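Local structure of Cg9734-pa (Drosophila melanogaster, 2BK9) at residues A[104-109]-A[141-146]; A[67-72]-A[87-92]. The protein binds heme through two axial histidines and probably carries oxygen, possibly with peroxidase activity. The protein carries 1 engineered substitution. One frame throughout, in Å; residues are numbered along the deposited sequence.

Following the chain from its N terminus, contact 2 comes first: helix 56-75 ends, a short turn follows and helix 81-96 returns, so that 87-92 runs nearly antiparallel to 67-72, with 14 mostly helical residues between them. Only after this loop is closed does contact 1 begin. Segment 104-109 lies near the start of helix 103-120, and 31 residues later the chain comes back along helix 125-143 to bring 141-146 against it. The two loops are therefore in series, neither nested nor crossed. In space they join where I141 packs on W89 and T90, and I142 on W89; both border the heme, so together they tie four helices of the globin fold around it.

Contact 1: residues A[104-109]-A[141-146]; sequences ESYNQL and IIFKAI. With HEM (protoporphyrin IX containing Fe), chain B.
Y106 and I142 mark the nearest backbone approach, with 9.0 Å between their CA atoms; Y106 stands near the start of helix 103-120, I142 in the last turn of helix 125-143, a pairing consistent with the G and H helices of a globin on the proximal (H96) side of the heme. Spacing this wide suits a large ring between the backbones. With CG anti to its carbonyl carbon (chi1 -80°), Y106 sends its ring across to the other segment, and I142 lays its CG2 methyl over one face, 3.9 Å from the ring centroid and 19° off the normal, a CH-pi contact. I146, beyond the helix end, adds its CD1 at 3.8 Å from Y106 CE2, so two branched aliphatic residues fit round one aromatic. F143 presents its rim instead: CE1 lies 3.7 Å from Y106 CB, which sits in the plane of the phenyl ring. Farther along that rim, N107 OD1 comes within 3.6 Å of F143 CZ, the amide turned 74° from the ring, a placing that suits an oxygen beside slightly positive ring hydrogens. Were the Y106 ring cut back to an alanine, a gap would probably open between I142, I146 and H96. S105 and L109 reach the heme from the same helix and touch F31 of helix 20-34, while I142 also packs on W89 of helix 81-96.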
loop_
_atom_site.group_PDB
_atom_site.type_symbol
_atom_site.label_atom_id
_atom_site.label_comp_id
_atom_site.label_asym_id
_atom_site.label_seq_id
_atom_site.Cartn_x
_atom_site.Cartn_y
_atom_site.Cartn_z
ATOM N N GLU A 104 0.993 13.867 0.851
ATOM C CA GLU A 104 2.124 13.601 1.694
ATOM C C GLU A 104 1.952 12.316 2.507
ATOM O O GLU A 104 2.886 11.520 2.575
ATOM C CB GLU A 104 2.382 14.799 2.632
ATOM C CG GLU A 104 3.614 14.558 3.487
ATOM C CD GLU A 104 3.842 15.527 4.592
ATOM O OE1 GLU A 104 5.006 15.655 5.039
ATOM O OE2 GLU A 104 2.870 16.184 5.004
ATOM N N SER A 105 0.773 12.130 3.095
ATOM C CA SER A 105 0.513 10.916 3.841
ATOM C C SER A 105 0.629 9.675 2.965
ATOM O O SER A 105 1.260 8.690 3.348
ATOM C CB SER A 105 -0.877 11.014 4.450
ATOM O OG SER A 105 -1.231 9.891 5.180
ATOM N N TYR A 106 0.018 9.668 1.785
ATOM C CA TYR A 106 0.202 8.583 0.857
ATOM C C TYR A 106 1.684 8.363 0.529
ATOM O O TYR A 106 2.150 7.220 0.487
ATOM C CB TYR A 106 -0.570 8.777 -0.428
ATOM C CG TYR A 106 -2.038 8.430 -0.342
ATOM C CD1 TYR A 106 -2.465 7.119 -0.224
ATOM C CD2 TYR A 106 -2.995 9.429 -0.432
ATOM C CE1 TYR A 106 -3.787 6.776 -0.205
ATOM C CE2 TYR A 106 -4.339 9.097 -0.426
ATOM C CZ TYR A 106 -4.736 7.774 -0.339
ATOM O OH TYR A 106 -6.049 7.424 -0.365
ATOM N N ASN A 107 2.428 9.424 0.272
ATOM C CA ASN A 107 3.845 9.293 -0.070
ATOM C C ASN A 107 4.655 8.763 1.111
ATOM O O ASN A 107 5.599 7.992 0.913
ATOM C CB ASN A 107 4.385 10.600 -0.616
ATOM C CG ASN A 107 3.949 10.847 -2.028
ATOM O OD1 ASN A 107 3.762 9.913 -2.814
ATOM N ND2 ASN A 107 3.756 12.131 -2.375
ATOM N N GLN A 108 4.274 9.117 2.335
ATOM C CA GLN A 108 4.850 8.533 3.529
ATOM C C GLN A 108 4.654 7.006 3.523
ATOM O O GLN A 108 5.588 6.233 3.746
ATOM C CB GLN A 108 4.217 9.169 4.786
ATOM C CG GLN A 108 4.696 10.567 5.052
ATOM C CD GLN A 108 3.877 11.277 6.115
ATOM O OE1 GLN A 108 2.781 10.847 6.465
ATOM N NE2 GLN A 108 4.404 12.369 6.631
ATOM N N LEU A 109 3.435 6.554 3.242
ATOM C CA LEU A 109 3.158 5.139 3.211
ATOM C C LEU A 109 3.899 4.454 2.073
ATOM O O LEU A 109 4.338 3.312 2.217
ATOM C CB LEU A 109 1.639 4.896 3.098
ATOM C CG LEU A 109 1.228 3.432 3.222
ATOM C CD1 LEU A 109 1.504 2.844 4.567
ATOM C CD2 LEU A 109 -0.233 3.240 2.880
ATOM N N ILE A 141 -2.967 6.808 -10.123
ATOM C CA ILE A 141 -4.386 6.650 -10.103
ATOM C C ILE A 141 -4.993 7.348 -8.881
ATOM O O ILE A 141 -5.980 8.108 -8.985
ATOM C CB ILE A 141 -4.785 5.179 -10.148
ATOM C CG1 ILE A 141 -4.293 4.481 -11.422
ATOM C CG2 ILE A 141 -6.301 5.081 -9.976
ATOM C CD1 ILE A 141 -4.308 2.969 -11.371
ATOM N N ILE A 142 -4.415 7.118 -7.702
ATOM C CA ILE A 142 -4.903 7.781 -6.506
ATOM C C ILE A 142 -4.889 9.286 -6.710
ATOM O O ILE A 142 -5.822 10.030 -6.370
ATOM C CB ILE A 142 -4.030 7.413 -5.270
ATOM C CG1 ILE A 142 -4.074 5.894 -4.992
ATOM C CG2 ILE A 142 -4.496 8.209 -4.024
ATOM C CD1 ILE A 142 -3.138 5.521 -3.895
ATOM N N PHE A 143 -3.761 9.781 -7.202
ATOM C CA PHE A 143 -3.505 11.230 -7.173
ATOM C C PHE A 143 -4.282 12.014 -8.217
ATOM O O PHE A 143 -4.433 13.228 -8.066
ATOM C CB PHE A 143 -2.007 11.512 -7.283
ATOM C CG PHE A 143 -1.215 11.194 -6.041
ATOM C CD1 PHE A 143 -1.742 10.572 -4.934
ATOM C CD2 PHE A 143 0.098 11.539 -6.004
ATOM C CE1 PHE A 143 -0.981 10.331 -3.794
ATOM C CE2 PHE A 143 0.858 11.255 -4.887
ATOM C CZ PHE A 143 0.332 10.650 -3.797
ATOM N N LYS A 144 -4.856 11.340 -9.201
ATOM C CA LYS A 144 -5.784 12.020 -10.111
ATOM C C LYS A 144 -7.186 12.075 -9.532
ATOM O O LYS A 144 -8.070 12.575 -10.209
ATOM C CB LYS A 144 -5.739 11.457 -11.557
ATOM C CG LYS A 144 -6.257 10.078 -11.722
ATOM C CD LYS A 144 -6.235 9.680 -13.197
ATOM C CE LYS A 144 -6.597 8.198 -13.485
ATOM N NZ LYS A 144 -7.974 7.856 -13.054
ATOM N N ALA A 145 -7.408 11.577 -8.311
ATOM C CA ALA A 145 -8.701 11.621 -7.685
ATOM C C ALA A 145 -8.799 12.570 -6.479
ATOM O O ALA A 145 -9.902 12.734 -5.953
ATOM C CB ALA A 145 -9.119 10.226 -7.251
ATOM N N ILE A 146 -7.691 13.173 -6.027
ATOM C CA ILE A 146 -7.672 14.017 -4.837
ATOM C C ILE A 146 -6.806 15.219 -5.075
ATOM O O ILE A 146 -5.935 15.233 -5.932
ATOM C CB ILE A 146 -7.193 13.240 -3.584
ATOM C CG1 ILE A 146 -5.812 12.599 -3.818
ATOM C CG2 ILE A 146 -8.226 12.214 -3.169
ATOM C CD1 ILE A 146 -5.162 12.161 -2.552
HETATM C CHA HEM B . -9.847 2.975 5.643
HETATM C CHB HEM B . -7.236 0.841 2.214
HETATM C CHC HEM B . -3.823 4.084 2.943
HETATM C CHD HEM B . -6.205 5.919 6.645
HETATM C C1A HEM B . -9.452 2.171 4.606
HETATM C C2A HEM B . -10.309 1.205 3.916
HETATM C C3A HEM B . -9.599 0.606 2.934
HETATM C C4A HEM B . -8.280 1.165 3.028
HETATM C CMA HEM B . -9.988 -0.470 1.902
HETATM C CAA HEM B . -11.778 0.967 4.282
HETATM C CBA HEM B . -12.662 2.088 3.735
HETATM C CGA HEM B . -14.052 1.833 4.255
HETATM O O1A HEM B . -14.342 2.163 5.443
HETATM O O2A HEM B . -14.876 1.313 3.484
HETATM C C1B HEM B . -6.034 1.505 2.142
HETATM C C2B HEM B . -5.033 1.246 1.146
HETATM C C3B HEM B . -4.070 2.165 1.354
HETATM C C4B HEM B . -4.484 3.026 2.420
HETATM C CMB HEM B . -5.105 0.144 0.127
HETATM C CAB HEM B . -2.840 2.403 0.565
HETATM C CBB HEM B . -2.127 1.477 -0.048
HETATM C C1C HEM B . -4.151 4.879 3.996
HETATM C C2C HEM B . -3.385 6.005 4.519
HETATM C C3C HEM B . -4.014 6.481 5.593
HETATM C C4C HEM B . -5.213 5.700 5.750
HETATM C CMC HEM B . -2.092 6.520 3.888
HETATM C CAC HEM B . -3.529 7.630 6.436
HETATM C CBC HEM B . -3.757 7.837 7.716
HETATM C C1D HEM B . -7.398 5.280 6.727
HETATM C C2D HEM B . -8.434 5.618 7.607
HETATM C C3D HEM B . -9.519 4.741 7.331
HETATM C C4D HEM B . -9.061 3.919 6.243
HETATM C CMD HEM B . -8.380 6.677 8.694
HETATM C CAD HEM B . -10.851 4.738 8.033
HETATM C CBD HEM B . -10.808 3.955 9.308
HETATM C CGD HEM B . -12.105 3.947 10.054
HETATM O O1D HEM B . -12.138 3.459 11.208
HETATM O O2D HEM B . -13.128 4.427 9.499
HETATM N NA HEM B . -8.230 2.147 4.020
HETATM N NB HEM B . -5.685 2.608 2.930
HETATM N NC HEM B . -5.272 4.718 4.769
HETATM N ND HEM B . -7.795 4.256 5.895
HETATM FE FE HEM B . -6.755 3.406 4.429
#

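Contact 2: residues A[67-72]-A[87-92]; sequences RVFDES and EIWTKI. With HEM (protoporphyrin IX containing Fe), chain B.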
loop_
_atom_site.group_PDB
_atom_site.type_symbol
_atom_site.label_atom_id
_atom_site.label_comp_id
_atom_site.label_asym_id
_atom_site.label_seq_id
_atom_site.Cartn_x
_atom_site.Cartn_y
_atom_site.Cartn_z
ATOM N N ARG A 67 -4.388 -7.012 1.044
ATOM C CA ARG A 67 -5.377 -7.583 0.138
ATOM C C ARG A 67 -5.585 -6.749 -1.102
ATOM O O ARG A 67 -5.808 -7.290 -2.176
ATOM C CB ARG A 67 -6.664 -7.862 0.886
ATOM C CG ARG A 67 -6.510 -9.121 1.800
ATOM C CD ARG A 67 -7.788 -9.572 2.496
ATOM N NE ARG A 67 -8.079 -8.766 3.680
ATOM C CZ ARG A 67 -7.522 -8.950 4.872
ATOM N NH1 ARG A 67 -6.578 -9.873 5.092
ATOM N NH2 ARG A 67 -7.893 -8.160 5.859
ATOM N N VAL A 68 -5.551 -5.421 -0.980
ATOM C CA VAL A 68 -5.710 -4.585 -2.139
ATOM C C VAL A 68 -4.504 -4.713 -3.074
ATOM O O VAL A 68 -4.673 -4.744 -4.289
ATOM C CB VAL A 68 -5.974 -3.110 -1.716
ATOM C CG1 VAL A 68 -5.956 -2.161 -2.888
ATOM C CG2 VAL A 68 -7.335 -3.025 -0.996
ATOM N N PHE A 69 -3.301 -4.765 -2.523
ATOM C CA PHE A 69 -2.164 -5.085 -3.368
ATOM C C PHE A 69 -2.288 -6.457 -4.007
ATOM O O PHE A 69 -1.988 -6.624 -5.172
ATOM C CB PHE A 69 -0.851 -4.942 -2.592
ATOM C CG PHE A 69 -0.312 -3.550 -2.674
ATOM C CD1 PHE A 69 -0.547 -2.621 -1.719
ATOM C CD2 PHE A 69 0.316 -3.109 -3.841
ATOM C CE1 PHE A 69 -0.053 -1.328 -1.863
ATOM C CE2 PHE A 69 0.782 -1.843 -3.951
ATOM C CZ PHE A 69 0.609 -0.963 -2.938
ATOM N N ASP A 70 -2.797 -7.437 -3.266
ATOM C CA ASP A 70 -2.951 -8.764 -3.853
ATOM C C ASP A 70 -3.935 -8.744 -5.033
ATOM O O ASP A 70 -3.672 -9.332 -6.086
ATOM C CB ASP A 70 -3.406 -9.753 -2.812
ATOM C CG ASP A 70 -3.351 -11.138 -3.305
ATOM O OD1 ASP A 70 -2.288 -11.632 -3.678
ATOM O OD2 ASP A 70 -4.396 -11.799 -3.383
ATOM N N GLU A 71 -5.042 -8.043 -4.838
ATOM C CA GLU A 71 -6.000 -7.891 -5.915
ATOM C C GLU A 71 -5.394 -7.245 -7.161
ATOM O O GLU A 71 -5.698 -7.637 -8.299
ATOM C CB GLU A 71 -7.185 -7.065 -5.410
ATOM C CG GLU A 71 -8.114 -7.727 -4.444
ATOM C CD GLU A 71 -9.049 -8.639 -5.141
ATOM O OE1 GLU A 71 -9.661 -8.190 -6.156
ATOM O OE2 GLU A 71 -9.152 -9.762 -4.643
ATOM N N SER A 72 -4.548 -6.269 -6.923
ATOM C CA SER A 72 -3.889 -5.526 -7.972
ATOM C C SER A 72 -2.920 -6.408 -8.730
ATOM O O SER A 72 -2.879 -6.412 -9.984
ATOM C CB SER A 72 -3.136 -4.347 -7.401
ATOM O OG SER A 72 -4.032 -3.446 -6.761
ATOM N N GLU A 87 -9.916 1.026 -11.580
ATOM C CA GLU A 87 -11.077 0.819 -10.743
ATOM C C GLU A 87 -10.678 0.648 -9.288
ATOM O O GLU A 87 -11.253 1.278 -8.411
ATOM C CB GLU A 87 -11.856 -0.388 -11.257
ATOM C CG GLU A 87 -13.043 -0.664 -10.412
ATOM C CD GLU A 87 -13.807 -1.924 -10.785
ATOM O OE1 GLU A 87 -13.358 -2.757 -11.638
ATOM O OE2 GLU A 87 -14.885 -2.131 -10.188
ATOM N N ILE A 88 -9.772 -0.273 -9.019
ATOM C CA ILE A 88 -9.367 -0.581 -7.651
ATOM C C ILE A 88 -8.935 0.702 -6.947
ATOM O O ILE A 88 -9.352 1.001 -5.827
ATOM C CB ILE A 88 -8.263 -1.637 -7.654
ATOM C CG1 ILE A 88 -8.822 -3.015 -8.090
ATOM C CG2 ILE A 88 -7.577 -1.710 -6.321
ATOM C CD1 ILE A 88 -7.757 -4.001 -8.491
ATOM N N TRP A 89 -8.004 1.400 -7.572
ATOM C CA TRP A 89 -7.291 2.479 -6.868
ATOM C C TRP A 89 -8.068 3.787 -6.855
ATOM O O TRP A 89 -7.881 4.586 -5.956
ATOM C CB TRP A 89 -5.875 2.594 -7.394
ATOM C CG TRP A 89 -5.076 1.415 -6.953
ATOM C CD1 TRP A 89 -4.836 0.251 -7.656
ATOM C CD2 TRP A 89 -4.490 1.230 -5.682
ATOM N NE1 TRP A 89 -4.133 -0.624 -6.873
ATOM C CE2 TRP A 89 -3.900 -0.034 -5.662
ATOM C CE3 TRP A 89 -4.383 2.030 -4.557
ATOM C CZ2 TRP A 89 -3.193 -0.505 -4.564
ATOM C CZ3 TRP A 89 -3.691 1.554 -3.467
ATOM C CH2 TRP A 89 -3.094 0.308 -3.487
ATOM N N THR A 90 -8.950 3.996 -7.828
ATOM C CA THR A 90 -9.854 5.120 -7.733
ATOM C C THR A 90 -10.767 4.960 -6.542
ATOM O O THR A 90 -11.016 5.894 -5.772
ATOM C CB THR A 90 -10.630 5.312 -9.021
ATOM O OG1 THR A 90 -9.721 5.645 -10.082
ATOM C CG2 THR A 90 -11.610 6.465 -8.881
ATOM N N LYS A 91 -11.232 3.735 -6.326
ATOM C CA LYS A 91 -12.106 3.470 -5.193
ATOM C C LYS A 91 -11.354 3.658 -3.868
ATOM O O LYS A 91 -11.868 4.290 -2.949
ATOM C CB LYS A 91 -12.741 2.082 -5.288
ATOM C CG LYS A 91 -13.603 1.782 -4.082
ATOM C CD LYS A 91 -14.416 0.511 -4.254
ATOM C CE LYS A 91 -15.310 0.305 -3.070
ATOM N NZ LYS A 91 -16.504 1.208 -3.084
ATOM N N ILE A 92 -10.126 3.188 -3.790
ATOM C CA ILE A 92 -9.334 3.448 -2.585
ATOM C C ILE A 92 -9.191 4.949 -2.354
ATOM O O ILE A 92 -9.379 5.450 -1.244
ATOM C CB ILE A 92 -7.956 2.796 -2.708
ATOM C CG1 ILE A 92 -8.066 1.267 -2.754
ATOM C CG2 ILE A 92 -7.053 3.221 -1.577
ATOM C CD1 ILE A 92 -8.760 0.652 -1.593
HETATM C CHA HEM B . -9.847 2.975 5.643
HETATM C CHB HEM B . -7.236 0.841 2.214
HETATM C CHC HEM B . -3.823 4.084 2.943
HETATM C CHD HEM B . -6.205 5.919 6.645
HETATM C C1A HEM B . -9.452 2.171 4.606
HETATM C C2A HEM B . -10.309 1.205 3.916
HETATM C C3A HEM B . -9.599 0.606 2.934
HETATM C C4A HEM B . -8.280 1.165 3.028
HETATM C CMA HEM B . -9.988 -0.470 1.902
HETATM C CAA HEM B . -11.778 0.967 4.282
HETATM C CBA HEM B . -12.662 2.088 3.735
HETATM C CGA HEM B . -14.052 1.833 4.255
HETATM O O1A HEM B . -14.342 2.163 5.443
HETATM O O2A HEM B . -14.876 1.313 3.484
HETATM C C1B HEM B . -6.034 1.505 2.142
HETATM C C2B HEM B . -5.033 1.246 1.146
HETATM C C3B HEM B . -4.070 2.165 1.354
HETATM C C4B HEM B . -4.484 3.026 2.420
HETATM C CMB HEM B . -5.105 0.144 0.127
HETATM C CAB HEM B . -2.840 2.403 0.565
HETATM C CBB HEM B . -2.127 1.477 -0.048
HETATM C C1C HEM B . -4.151 4.879 3.996
HETATM C C2C HEM B . -3.385 6.005 4.519
HETATM C C3C HEM B . -4.014 6.481 5.593
HETATM C C4C HEM B . -5.213 5.700 5.750
HETATM C CMC HEM B . -2.092 6.520 3.888
HETATM C CAC HEM B . -3.529 7.630 6.436
HETATM C CBC HEM B . -3.757 7.837 7.716
HETATM C C1D HEM B . -7.398 5.280 6.727
HETATM C C2D HEM B . -8.434 5.618 7.607
HETATM C C3D HEM B . -9.519 4.741 7.331
HETATM C C4D HEM B . -9.061 3.919 6.243
HETATM C CMD HEM B . -8.380 6.677 8.694
HETATM C CAD HEM B . -10.851 4.738 8.033
HETATM C CBD HEM B . -10.808 3.955 9.308
HETATM C CGD HEM B . -12.105 3.947 10.054
HETATM O O1D HEM B . -12.138 3.459 11.208
HETATM O O2D HEM B . -13.128 4.427 9.499
HETATM N NA HEM B . -8.230 2.147 4.020
HETATM N NB HEM B . -5.685 2.608 2.930
HETATM N NC HEM B . -5.272 4.718 4.769
HETATM N ND HEM B . -7.795 4.256 5.895
HETATM FE FE HEM B . -6.755 3.406 4.429
#
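V68 and W89 form the middle of this contact, both also lining the heme pocket. The CG1 methyl of V68 lies over one face of the indole, 4.0 Å from the centroid of its six-membered ring, and I88 CG2 is set over the same face toward the rim. The two methyls meet at 3.8 Å between V68 CG1 and I88 CG2, small branched groups filling the space above a flat ring. V68 CG1 gets there by standing anti to the backbone N (chi1 172°), which turns CG2 to meet I92 tip to tip. The far edge of W89 points at the face of F69 in a T-shaped (edge-to-face) pair, with planes at 62° and W89 CH2 3.8 Å from F69 CE1. The heme vinyl carbon CBB comes up to the indole edge, also 3.8 Å from W89 CH2, and I92 CD1 touches the methyl CMA.

S72 helps to fix the turn of the indole: W89 NE1 donates to S72 OG at 2.8 Å in a somewhat bent bond. S72 OG in turn gives its proton to V68 O at 2.9 Å, so a small hydroxyl satisfies a buried indole N-H while itself held one turn along its helix. V68 O also accepts a bond from S72 N, on the opposite face of its carbonyl plane.

The short helical segments run nearly antiparallel, at 155° with axes 10.7 Å apart, as the E and F helices of a globin. I92 O accepts from ND1 of H96, an axial ligand of the heme iron. Behind, F69 packs on W13 of helix 3-17, and W89 on V138 of helix 125-143.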